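Local coordinates for protein P35 antigen (Borrelia burgdorferi, PDB 4ALY) that is an outer surface lipoprotein of the Lyme disease agent and is critical for ensuring infection after a tick bite, at residues H126-T129 and E130-R133; F103-A107 and E108-K112; L189-K192 and D193-Q196; S83-I86 and I87-E91; S215-E218 and K219-D223. All coordinates share one frame; numbering follows the deposited sequence.

Overall arrangement
All five contacts are local, each between neighbouring residues of an all-helical chain. Contacts 1 and 2 are partly buried and hold the start of helix 129-137 and the short helix 106-110; they meet where R132 packs against F110. Contact 3, also partly buried, is a turn between helices 163-189 and 200-233. Contacts 4 and 5 are more superficial and sit within long helices, 70-95 and 200-233. Contact 4 touches contact 1 through S90 and R133, and contact 3 through E84, S83 and I87 on L189. Chemistry follows place: an arginine over a backbone at the helix start, sulfur and ring at contact 2, aliphatic groups at the turn, regular helix bonds in 4 and 5.

Contact 1 (H126-T129 and E130-R133); sequences HEYT and EERR
R132 folds its guanidinium back over the backbone of Y128 and T129, and these three residues carry the contact. One face of the guanidinium lies on the peptide joining Y128 to T129, with NH2 3.6 Å from Y128 C. The H126 backbone N is near the plane of the same group, at its edge. A bend about the CG-CD bond of R132 (chi3 -102°) turns the group back in this way. Its nitrogens have partners beyond the turn: NH2 bonds to F123 O, and NH1 makes a salt bridge with E98.

Y128 occupies the N-cap position. Its carbonyl takes a nearly straight bond from R132 N, with Y128 O at 2.8 Å. The ring is approached obliquely by the carboxylate of E131, whose OE1 sits 3.7 Å from Y128 CD1, the two planes turned well apart.

T129 is tied both backward and forward along the chain. Its OG1 gives a hydrogen bond of 2.8 Å to H126 O, reaching that carbonyl from a donor position tilted out of its plane. The chi1 of -52° sets OG1 beside the backbone N, on the side from which H126 O can be reached, and leaves CG2 anti to that N. Further on, T129 O accepts R133 N at 3.0 Å. A water joins E127 O to E130 N, so that this early amide of the helix is satisfied before regular bonding takes over. Together these features make the first turn of helix 129-137, entered from a 3-10 segment and with Y128 at the N-cap position.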
# COMPACT_ATOMS: atom_id res chain seq x y z
N HIS A 126 7.10 -9.65 15.61
CA HIS A 126 5.89 -9.06 16.24
C HIS A 126 5.90 -7.54 16.13
O HIS A 126 4.88 -6.87 16.22
CB HIS A 126 5.77 -9.52 17.69
CG HIS A 126 4.48 -9.07 18.38
ND1 HIS A 126 4.38 -7.89 19.08
CD2 HIS A 126 3.22 -9.70 18.48
CE1 HIS A 126 3.13 -7.78 19.58
NE2 HIS A 126 2.42 -8.88 19.21
N GLU A 127 7.06 -6.95 15.88
CA GLU A 127 7.14 -5.51 15.89
C GLU A 127 6.54 -4.92 14.63
O GLU A 127 6.25 -3.75 14.59
CB GLU A 127 8.62 -5.10 16.08
CG GLU A 127 8.87 -3.61 15.91
CD GLU A 127 10.34 -3.16 15.97
OE1 GLU A 127 11.21 -3.88 16.51
OE2 GLU A 127 10.63 -2.02 15.50
N TYR A 128 6.37 -5.73 13.60
CA TYR A 128 5.86 -5.29 12.30
C TYR A 128 4.50 -5.89 11.98
O TYR A 128 4.07 -5.89 10.84
CB TYR A 128 6.89 -5.62 11.22
CG TYR A 128 8.12 -4.83 11.46
CD1 TYR A 128 8.15 -3.48 11.17
CD2 TYR A 128 9.26 -5.40 12.04
CE1 TYR A 128 9.26 -2.70 11.44
CE2 TYR A 128 10.38 -4.64 12.29
CZ TYR A 128 10.37 -3.28 12.00
OH TYR A 128 11.48 -2.48 12.23
N THR A 129 3.82 -6.40 13.01
CA THR A 129 2.42 -6.83 12.87
C THR A 129 1.56 -5.82 12.09
O THR A 129 0.99 -6.18 11.02
CB THR A 129 1.78 -7.08 14.26
OG1 THR A 129 2.62 -7.96 15.01
CG2 THR A 129 0.39 -7.68 14.12
N GLU A 130 1.50 -4.58 12.59
CA GLU A 130 0.76 -3.51 11.90
C GLU A 130 1.11 -3.30 10.42
O GLU A 130 0.21 -3.26 9.55
CB GLU A 130 0.91 -2.19 12.61
CG GLU A 130 -0.39 -1.63 13.12
CD GLU A 130 -0.59 -0.18 12.66
OE1 GLU A 130 0.32 0.35 12.00
OE2 GLU A 130 -1.66 0.43 12.93
N GLU A 131 2.39 -3.19 10.13
CA GLU A 131 2.88 -2.96 8.79
C GLU A 131 2.60 -4.17 7.86
O GLU A 131 2.16 -4.05 6.71
CB GLU A 131 4.37 -2.72 8.87
CG GLU A 131 4.70 -1.36 9.41
CD GLU A 131 4.95 -1.37 10.90
OE1 GLU A 131 4.62 -2.35 11.64
OE2 GLU A 131 5.49 -0.34 11.34
N ARG A 132 2.78 -5.34 8.38
CA ARG A 132 2.33 -6.47 7.65
C ARG A 132 0.81 -6.38 7.26
O ARG A 132 0.45 -6.57 6.08
CB ARG A 132 2.63 -7.68 8.47
CG ARG A 132 3.80 -8.47 8.01
CD ARG A 132 3.74 -9.82 8.73
NE ARG A 132 4.72 -9.52 9.71
CZ ARG A 132 4.67 -9.67 11.02
NH1 ARG A 132 3.65 -10.28 11.63
NH2 ARG A 132 5.76 -9.29 11.65
N ARG A 133 -0.06 -6.11 8.23
CA ARG A 133 -1.51 -5.93 8.04
C ARG A 133 -1.82 -4.89 6.93
O ARG A 133 -2.61 -5.18 5.95
CB ARG A 133 -2.20 -5.58 9.39
CG ARG A 133 -3.74 -5.81 9.40
CD ARG A 133 -4.50 -4.69 8.65
NE ARG A 133 -4.11 -3.38 9.14
CZ ARG A 133 -4.27 -2.28 8.44
NH1 ARG A 133 -4.77 -2.38 7.24
NH2 ARG A 133 -3.92 -1.09 8.91
O HOH W 1 3.23 -3.47 14.47

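Contact 2 (F103-A107 and E108-K112); sequences FGMRA and EIFSK
The F110 ring carries M105 on one face: M105 CB stands over it, 3.9 Å from the ring centroid and 21° off the normal, a CH-pi contact shifted toward the rim. M105 SD comes in obliquely by the same ring, 3.6 Å from F110 CZ, which makes this a Met-aromatic pair. F123 meets F110 edge-to-face, and R132, L135 and Y136 of helix 129-137 also pack on the phenylalanine. A second flat group, the guanidinium of R106, is held beyond the segment by D124 and by N100 O.

M105 ends its chain with a bend (chi3 98°), and CE thereby lies 3.8 Å from I109 CD1. One thioether thus touches the isoleucine and the ring together. The side chain of I109 continues onto V166 and L170 of helix 163-189, and M105 reaches L170 as well.

The M105-F110 pairing, five residues apart, goes with a pi-type turn that widens the short helix 106-110. M105 O accepts both I109 N and F110 N, which arrive from opposite faces of its carbonyl plane, F110 N at 3.0 Å. R106 O is likewise gripped twice by S111, through N and, at 2.9 Å, through OG; the hydroxyl swings between its own N and carbonyl carbon (chi1 73°). At the other end of the turn, a water links G104 O with E108 N, 2.9 Å from the latter.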
# COMPACT_ATOMS: atom_id res chain seq x y z
N PHE A 103 0.98 -15.96 5.59
CA PHE A 103 0.42 -16.18 4.26
C PHE A 103 1.48 -16.70 3.33
O PHE A 103 1.46 -16.40 2.10
CB PHE A 103 -0.29 -14.94 3.73
CG PHE A 103 -1.58 -14.66 4.44
CD1 PHE A 103 -2.62 -15.58 4.38
CD2 PHE A 103 -1.79 -13.50 5.13
CE1 PHE A 103 -3.82 -15.35 5.03
CE2 PHE A 103 -3.01 -13.26 5.80
CZ PHE A 103 -4.03 -14.21 5.75
N GLY A 104 2.33 -17.57 3.88
CA GLY A 104 3.34 -18.27 3.07
C GLY A 104 4.60 -17.40 2.89
O GLY A 104 5.63 -17.89 2.45
N MET A 105 4.52 -16.14 3.28
CA MET A 105 5.56 -15.22 2.96
C MET A 105 6.69 -15.16 3.99
O MET A 105 7.73 -14.57 3.75
CB MET A 105 4.95 -13.84 2.77
CG MET A 105 4.28 -13.70 1.43
SD MET A 105 3.40 -12.12 1.27
CE MET A 105 4.74 -11.37 0.40
N ARG A 106 6.49 -15.76 5.13
CA ARG A 106 7.47 -15.55 6.17
C ARG A 106 8.81 -16.27 5.93
O ARG A 106 9.85 -15.65 6.16
CB ARG A 106 6.89 -15.96 7.49
CG ARG A 106 7.97 -16.20 8.50
CD ARG A 106 7.36 -16.88 9.71
NE ARG A 106 7.88 -16.30 10.91
CZ ARG A 106 7.16 -16.07 12.00
NH1 ARG A 106 5.85 -16.40 12.08
NH2 ARG A 106 7.77 -15.47 13.02
N ALA A 107 8.81 -17.53 5.48
CA ALA A 107 10.08 -18.32 5.44
C ALA A 107 11.13 -17.70 4.53
O ALA A 107 12.29 -17.77 4.87
CB ALA A 107 9.83 -19.79 5.02
N GLU A 108 10.72 -17.11 3.38
CA GLU A 108 11.67 -16.61 2.35
C GLU A 108 11.67 -15.14 2.12
O GLU A 108 12.54 -14.64 1.35
CB GLU A 108 11.38 -17.17 0.97
CG GLU A 108 11.00 -18.62 0.91
CD GLU A 108 12.12 -19.54 1.25
OE1 GLU A 108 13.23 -19.04 1.61
OE2 GLU A 108 11.88 -20.76 1.15
N ILE A 109 10.68 -14.43 2.66
CA ILE A 109 10.62 -12.99 2.46
C ILE A 109 10.68 -12.33 3.81
O ILE A 109 11.73 -11.77 4.18
CB ILE A 109 9.36 -12.58 1.66
CG1 ILE A 109 9.15 -13.53 0.49
CG2 ILE A 109 9.41 -11.11 1.20
CD1 ILE A 109 7.91 -13.27 -0.35
N PHE A 110 9.60 -12.40 4.60
CA PHE A 110 9.52 -11.45 5.72
C PHE A 110 10.66 -11.71 6.70
O PHE A 110 11.24 -10.82 7.33
CB PHE A 110 8.18 -11.52 6.43
CG PHE A 110 7.00 -11.13 5.58
CD1 PHE A 110 7.12 -10.26 4.51
CD2 PHE A 110 5.72 -11.59 5.91
CE1 PHE A 110 6.01 -9.86 3.76
CE2 PHE A 110 4.58 -11.17 5.20
CZ PHE A 110 4.72 -10.32 4.11
N SER A 111 11.06 -12.96 6.78
CA SER A 111 12.16 -13.21 7.74
C SER A 111 13.56 -12.96 7.12
O SER A 111 14.51 -13.23 7.78
CB SER A 111 12.06 -14.60 8.39
OG SER A 111 12.41 -15.57 7.44
N LYS A 112 13.64 -12.46 5.89
CA LYS A 112 14.92 -12.10 5.24
C LYS A 112 15.07 -10.61 4.91
O LYS A 112 16.14 -10.20 4.47
CB LYS A 112 15.13 -12.78 3.89
CG LYS A 112 14.75 -14.25 3.78
CD LYS A 112 15.81 -15.10 4.45
CE LYS A 112 15.80 -16.50 3.86
NZ LYS A 112 16.63 -17.17 4.91
O HOH W 2 8.22 -17.39 1.88

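Contact 3 (L189-K192 and D193-Q196); sequences LNVK and DKLQ
V191 and L195 make the apolar part of the contact, with V191 CG2 4.1 Å from L195 CD1 and the two side chains crossing at about a right angle. The V191 chi1 of -71° places CG2 between the backbone N and the carbonyl carbon, on the side of L195. L195 CD1 also rests against the backbone, 3.4 Å from V191 O. Both residues are buried: L195 reaches I79 of helix 70-95 and I278 near the chain's end, and V191 lies on I278 and Q279.

One hydrogen bond closes the loop. K194 N donates to V191 O at 3.2 Å, but from above the carbonyl plane and with a bent N-H...O angle of 139°, so the bond is a loose one. This is a beta turn with K192 and D193 at its corners, and it lies in the connection between helix 163-189 and helix 200-233, between one long helix and the next.

K194, bent at chi2 and chi3, crosses V191 at about a right angle and brings only its end, NZ, to 4.0 Å from V191 CG1; there the ammonium hydrogen-bonds to I278 O, tying the turn to the C-terminal tail. K192 and D193, both exposed, slant past each other, D193 OD1 lying 3.9 Å from K192 CG. Their charged ends stay further apart, K192 NZ standing 4.7 Å from D193 OD1, too far for a salt bridge.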
# COMPACT_ATOMS: atom_id res chain seq x y z
N LEU A 189 -10.59 12.70 9.73
CA LEU A 189 -11.54 12.36 10.80
C LEU A 189 -11.17 12.97 12.16
O LEU A 189 -12.05 13.24 12.98
CB LEU A 189 -11.67 10.86 10.95
CG LEU A 189 -12.26 10.00 9.84
CD1 LEU A 189 -12.02 8.54 10.24
CD2 LEU A 189 -13.75 10.24 9.60
N ASN A 190 -9.89 13.21 12.39
CA ASN A 190 -9.49 13.88 13.63
C ASN A 190 -9.90 15.36 13.69
O ASN A 190 -9.66 16.04 14.70
CB ASN A 190 -8.00 13.74 13.91
CG ASN A 190 -7.70 13.72 15.39
OD1 ASN A 190 -6.86 14.48 15.88
ND2 ASN A 190 -8.40 12.84 16.13
N VAL A 191 -10.50 15.85 12.60
CA VAL A 191 -11.02 17.21 12.54
C VAL A 191 -12.34 17.21 11.84
O VAL A 191 -12.70 18.18 11.20
CB VAL A 191 -10.04 18.25 11.92
CG1 VAL A 191 -8.87 18.51 12.87
CG2 VAL A 191 -9.54 17.86 10.52
N LYS A 192 -13.09 16.12 12.00
CA LYS A 192 -14.36 15.95 11.25
C LYS A 192 -15.44 17.04 11.43
O LYS A 192 -16.18 17.31 10.47
CB LYS A 192 -14.93 14.54 11.39
CG LYS A 192 -15.68 14.21 12.67
CD LYS A 192 -16.77 13.16 12.37
CE LYS A 192 -17.67 12.85 13.55
NZ LYS A 192 -16.83 12.27 14.65
N ASP A 193 -15.52 17.69 12.60
CA ASP A 193 -16.57 18.70 12.82
C ASP A 193 -16.29 20.00 12.08
O ASP A 193 -17.22 20.69 11.67
CB ASP A 193 -16.76 19.03 14.30
CG ASP A 193 -17.03 17.81 15.15
OD1 ASP A 193 -17.71 16.86 14.70
OD2 ASP A 193 -16.54 17.83 16.29
N LYS A 194 -15.00 20.33 11.92
CA LYS A 194 -14.54 21.60 11.37
C LYS A 194 -14.27 21.68 9.85
O LYS A 194 -13.74 22.69 9.36
CB LYS A 194 -13.35 22.10 12.18
CG LYS A 194 -13.76 22.64 13.54
CD LYS A 194 -12.67 22.42 14.57
CE LYS A 194 -12.57 20.95 14.95
NZ LYS A 194 -11.17 20.60 15.33
N LEU A 195 -14.66 20.64 9.10
CA LEU A 195 -14.51 20.62 7.63
C LEU A 195 -15.42 21.62 6.90
O LEU A 195 -15.06 22.10 5.82
CB LEU A 195 -14.75 19.21 7.05
CG LEU A 195 -13.52 18.39 6.63
CD1 LEU A 195 -12.55 18.19 7.77
CD2 LEU A 195 -13.93 17.04 6.05
N GLN A 196 -16.60 21.93 7.46
CA GLN A 196 -17.43 22.99 6.87
C GLN A 196 -16.78 24.38 6.98
O GLN A 196 -17.17 25.29 6.28
CB GLN A 196 -18.84 23.03 7.45
CG GLN A 196 -18.87 23.28 8.95
CD GLN A 196 -19.22 22.02 9.68
OE1 GLN A 196 -18.65 20.95 9.41
NE2 GLN A 196 -20.18 22.11 10.60

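Contact 4 (S83-I86 and I87-E91); sequences SENI and IQISE
E84 and Q88 are brought together by paired bends: E84 turns at chi2 (65°) after setting CG anti to its backbone N, and Q88 turns at chi2 (-91°) after holding CG beside its own. The E84 carboxylate and the Q88 amide thus come to lie near each other with their planes well apart. The touching is largely aliphatic on the glutamate side, E84 CG lying 3.6 Å from Q88 NE2. The oxygens E84 OE2 and Q88 OE1, both acceptors, are 3.4 Å apart and make no bond. Q88 CG is modelled only 3.0 Å from E84 O, a doubtful approach. The glutamate also packs on L189 at the end of helix 163-189.

N85 and I89 form the next pair. N85 has CG anti to its backbone N (chi1 -173°), and the end of I89 lies against its amide, CD1 being 3.5 Å from N85 OD1. I86 faces the bundle instead, on S185 of helix 163-189 and F210 of helix 200-233, and S83 touches F210 as well.

Beneath the side chains the backbone bonds run four residues apart. Q88 N donates to E84 O at 2.9 Å, whereas the bond from I87 N to S83 O is weak. I87 O is doubly gripped, accepting S90 OG at 3.1 Å and E91 N from the same face of its carbonyl plane. This is a regular alpha-helical stretch of helix 70-95, one flank on two neighbouring helices of the bundle, the other side carrying N85, Q88 and the exposed I89.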
# COMPACT_ATOMS: atom_id res chain seq x y z
N SER A 83 -13.16 8.50 4.05
CA SER A 83 -12.30 8.39 5.29
C SER A 83 -12.80 7.38 6.34
O SER A 83 -12.02 6.70 7.02
CB SER A 83 -12.16 9.74 6.02
OG SER A 83 -11.56 10.72 5.21
N GLU A 84 -14.12 7.30 6.48
CA GLU A 84 -14.72 6.37 7.42
C GLU A 84 -14.46 4.99 6.87
O GLU A 84 -13.93 4.18 7.60
CB GLU A 84 -16.22 6.61 7.59
CG GLU A 84 -16.76 6.10 8.90
CD GLU A 84 -16.18 6.85 10.09
OE1 GLU A 84 -16.31 8.10 10.11
OE2 GLU A 84 -15.60 6.19 11.00
N ASN A 85 -14.82 4.74 5.60
CA ASN A 85 -14.63 3.43 4.97
C ASN A 85 -13.18 2.84 5.08
O ASN A 85 -13.01 1.64 5.39
CB ASN A 85 -15.15 3.45 3.54
CG ASN A 85 -15.16 2.08 2.89
OD1 ASN A 85 -15.70 1.10 3.44
ND2 ASN A 85 -14.57 2.00 1.70
N ILE A 86 -12.16 3.70 4.97
CA ILE A 86 -10.80 3.26 5.06
C ILE A 86 -10.41 2.85 6.46
O ILE A 86 -9.74 1.81 6.64
CB ILE A 86 -9.85 4.28 4.43
CG1 ILE A 86 -10.00 4.17 2.91
CG2 ILE A 86 -8.40 4.09 4.86
CD1 ILE A 86 -9.41 5.37 2.19
N ILE A 87 -10.83 3.62 7.45
CA ILE A 87 -10.62 3.24 8.84
C ILE A 87 -11.43 1.97 9.22
O ILE A 87 -10.91 1.11 9.93
CB ILE A 87 -10.78 4.44 9.80
CG1 ILE A 87 -9.81 5.54 9.41
CG2 ILE A 87 -10.57 4.06 11.30
CD1 ILE A 87 -8.34 5.31 9.80
N GLN A 88 -12.64 1.79 8.71
CA GLN A 88 -13.46 0.65 9.17
C GLN A 88 -12.76 -0.60 8.68
O GLN A 88 -12.36 -1.41 9.46
CB GLN A 88 -14.95 0.65 8.73
CG GLN A 88 -15.68 1.99 8.61
CD GLN A 88 -16.42 2.52 9.88
OE1 GLN A 88 -15.79 2.75 10.95
NE2 GLN A 88 -17.74 2.77 9.75
N ILE A 89 -12.61 -0.71 7.37
CA ILE A 89 -11.79 -1.71 6.69
C ILE A 89 -10.48 -2.03 7.45
O ILE A 89 -10.21 -3.17 7.76
CB ILE A 89 -11.52 -1.29 5.24
CG1 ILE A 89 -12.82 -1.30 4.43
CG2 ILE A 89 -10.52 -2.23 4.59
CD1 ILE A 89 -12.71 -0.74 2.97
N SER A 90 -9.71 -1.02 7.81
CA SER A 90 -8.46 -1.32 8.52
C SER A 90 -8.63 -2.01 9.87
O SER A 90 -7.75 -2.80 10.25
CB SER A 90 -7.57 -0.11 8.67
OG SER A 90 -7.83 0.52 9.88
N GLU A 91 -9.75 -1.79 10.57
CA GLU A 91 -9.95 -2.44 11.88
C GLU A 91 -10.48 -3.87 11.70
O GLU A 91 -10.10 -4.77 12.43
CB GLU A 91 -10.88 -1.63 12.79
CG GLU A 91 -10.24 -0.42 13.48
CD GLU A 91 -11.22 0.74 13.73
OE1 GLU A 91 -12.44 0.65 13.43
OE2 GLU A 91 -10.74 1.76 14.24

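Contact 5 (S215-E218 and K219-D223); sequences SLKE and KWLKD
K219 starts the second half by closing a helical turn on S215: its N is hydrogen-bonded to S215 O at 3.3 Å. A second, weak bond goes from the same N to L216 O. The lysine side chain is extended and leads away from the preceding turn.

W220 follows, its N bonded to L216 O at 3.2 Å. With CG anti to its own N (chi1 166°), the indole likewise leads away from that turn and packs against T169 and R173 of helix 163-189. The base of the side chain stays close to the turn, CB 3.3 Å from K217 O. The ring nitrogen NE1 is satisfied by S138 OG.

L221 comes next and makes the main side-chain to side-chain packing of the contact. Its N donates to K217 O at 2.7 Å. Beside this bond, L221 CD1 lies 3.9 Å from K217 CG, the two side chains slanting past each other. This i to i+4 pairing is the ordinary alpha-helical pattern of helix 200-233, with one side turned to helix 163-189 and the other exposed. K217 runs out fully extended and fixes its ammonium on Q178 and T137 O. The carboxylate of E218 reaches L221 too, OE1 and OE2 each 4.1 Å from CD1. A sulfate ion, probably from the crystallisation liquor, lies about 5 Å from the L221 side chain.

K222 N bonds to E218 O at 2.9 Å, its exposed side chain bending away. At the end of the segment D223 makes a salt bridge with R173.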
# COMPACT_ATOMS: atom_id res chain seq x y z
N SER A 215 -6.22 5.46 -7.32
CA SER A 215 -5.69 5.10 -8.62
C SER A 215 -4.25 4.51 -8.50
O SER A 215 -3.83 3.69 -9.33
CB SER A 215 -5.83 6.30 -9.55
OG SER A 215 -4.75 6.39 -10.42
N LEU A 216 -3.52 4.92 -7.46
CA LEU A 216 -2.24 4.30 -7.12
C LEU A 216 -2.42 2.85 -6.63
O LEU A 216 -1.75 1.94 -7.11
CB LEU A 216 -1.57 5.11 -6.04
CG LEU A 216 -0.84 6.40 -6.38
CD1 LEU A 216 -0.57 7.11 -5.06
CD2 LEU A 216 0.50 6.08 -7.03
N LYS A 217 -3.37 2.63 -5.70
CA LYS A 217 -3.72 1.27 -5.23
C LYS A 217 -4.15 0.41 -6.40
O LYS A 217 -3.73 -0.76 -6.51
CB LYS A 217 -4.87 1.32 -4.24
CG LYS A 217 -5.15 -0.05 -3.63
CD LYS A 217 -5.93 0.04 -2.34
CE LYS A 217 -6.18 -1.35 -1.75
NZ LYS A 217 -6.69 -1.11 -0.36
N GLU A 218 -4.99 0.96 -7.26
CA GLU A 218 -5.60 0.16 -8.34
C GLU A 218 -4.55 -0.35 -9.30
O GLU A 218 -4.67 -1.43 -9.83
CB GLU A 218 -6.63 0.99 -9.11
CG GLU A 218 -7.57 0.15 -9.91
CD GLU A 218 -8.41 -0.72 -8.99
OE1 GLU A 218 -8.86 -0.17 -7.94
OE2 GLU A 218 -8.56 -1.94 -9.32
N LYS A 219 -3.50 0.43 -9.52
CA LYS A 219 -2.50 0.01 -10.45
C LYS A 219 -1.57 -1.02 -9.78
O LYS A 219 -1.06 -1.92 -10.43
CB LYS A 219 -1.73 1.22 -10.96
CG LYS A 219 -0.92 0.89 -12.19
CD LYS A 219 0.21 1.86 -12.36
CE LYS A 219 1.03 1.48 -13.60
NZ LYS A 219 2.21 2.37 -13.63
N TRP A 220 -1.39 -0.90 -8.46
CA TRP A 220 -0.71 -1.92 -7.64
C TRP A 220 -1.49 -3.20 -7.66
O TRP A 220 -0.93 -4.28 -7.78
CB TRP A 220 -0.52 -1.39 -6.22
CG TRP A 220 -0.15 -2.37 -5.14
CD1 TRP A 220 -0.91 -2.72 -4.04
CD2 TRP A 220 1.11 -3.13 -4.98
NE1 TRP A 220 -0.22 -3.61 -3.24
CE2 TRP A 220 0.98 -3.91 -3.77
CE3 TRP A 220 2.31 -3.22 -5.73
CZ2 TRP A 220 2.01 -4.74 -3.31
CZ3 TRP A 220 3.34 -4.07 -5.26
CH2 TRP A 220 3.19 -4.82 -4.10
N LEU A 221 -2.81 -3.09 -7.62
CA LEU A 221 -3.64 -4.31 -7.66
C LEU A 221 -3.55 -4.92 -9.03
O LEU A 221 -3.46 -6.15 -9.15
CB LEU A 221 -5.11 -4.02 -7.30
CG LEU A 221 -5.46 -3.63 -5.83
CD1 LEU A 221 -6.83 -2.94 -5.72
CD2 LEU A 221 -5.41 -4.87 -4.96
N LYS A 222 -3.60 -4.08 -10.06
CA LYS A 222 -3.45 -4.55 -11.45
C LYS A 222 -2.06 -5.18 -11.79
O LYS A 222 -1.95 -6.24 -12.47
CB LYS A 222 -3.85 -3.42 -12.41
CG LYS A 222 -3.76 -3.78 -13.90
CD LYS A 222 -2.50 -3.20 -14.57
CE LYS A 222 -2.88 -2.36 -15.80
NZ LYS A 222 -3.06 -3.16 -17.05
N ASP A 223 -0.99 -4.53 -11.36
CA ASP A 223 0.34 -5.10 -11.70
C ASP A 223 0.54 -6.44 -10.98
O ASP A 223 1.25 -7.30 -11.49
CB ASP A 223 1.52 -4.15 -11.41
CG ASP A 223 1.55 -2.90 -12.32
OD1 ASP A 223 1.00 -2.96 -13.43
OD2 ASP A 223 2.09 -1.86 -11.89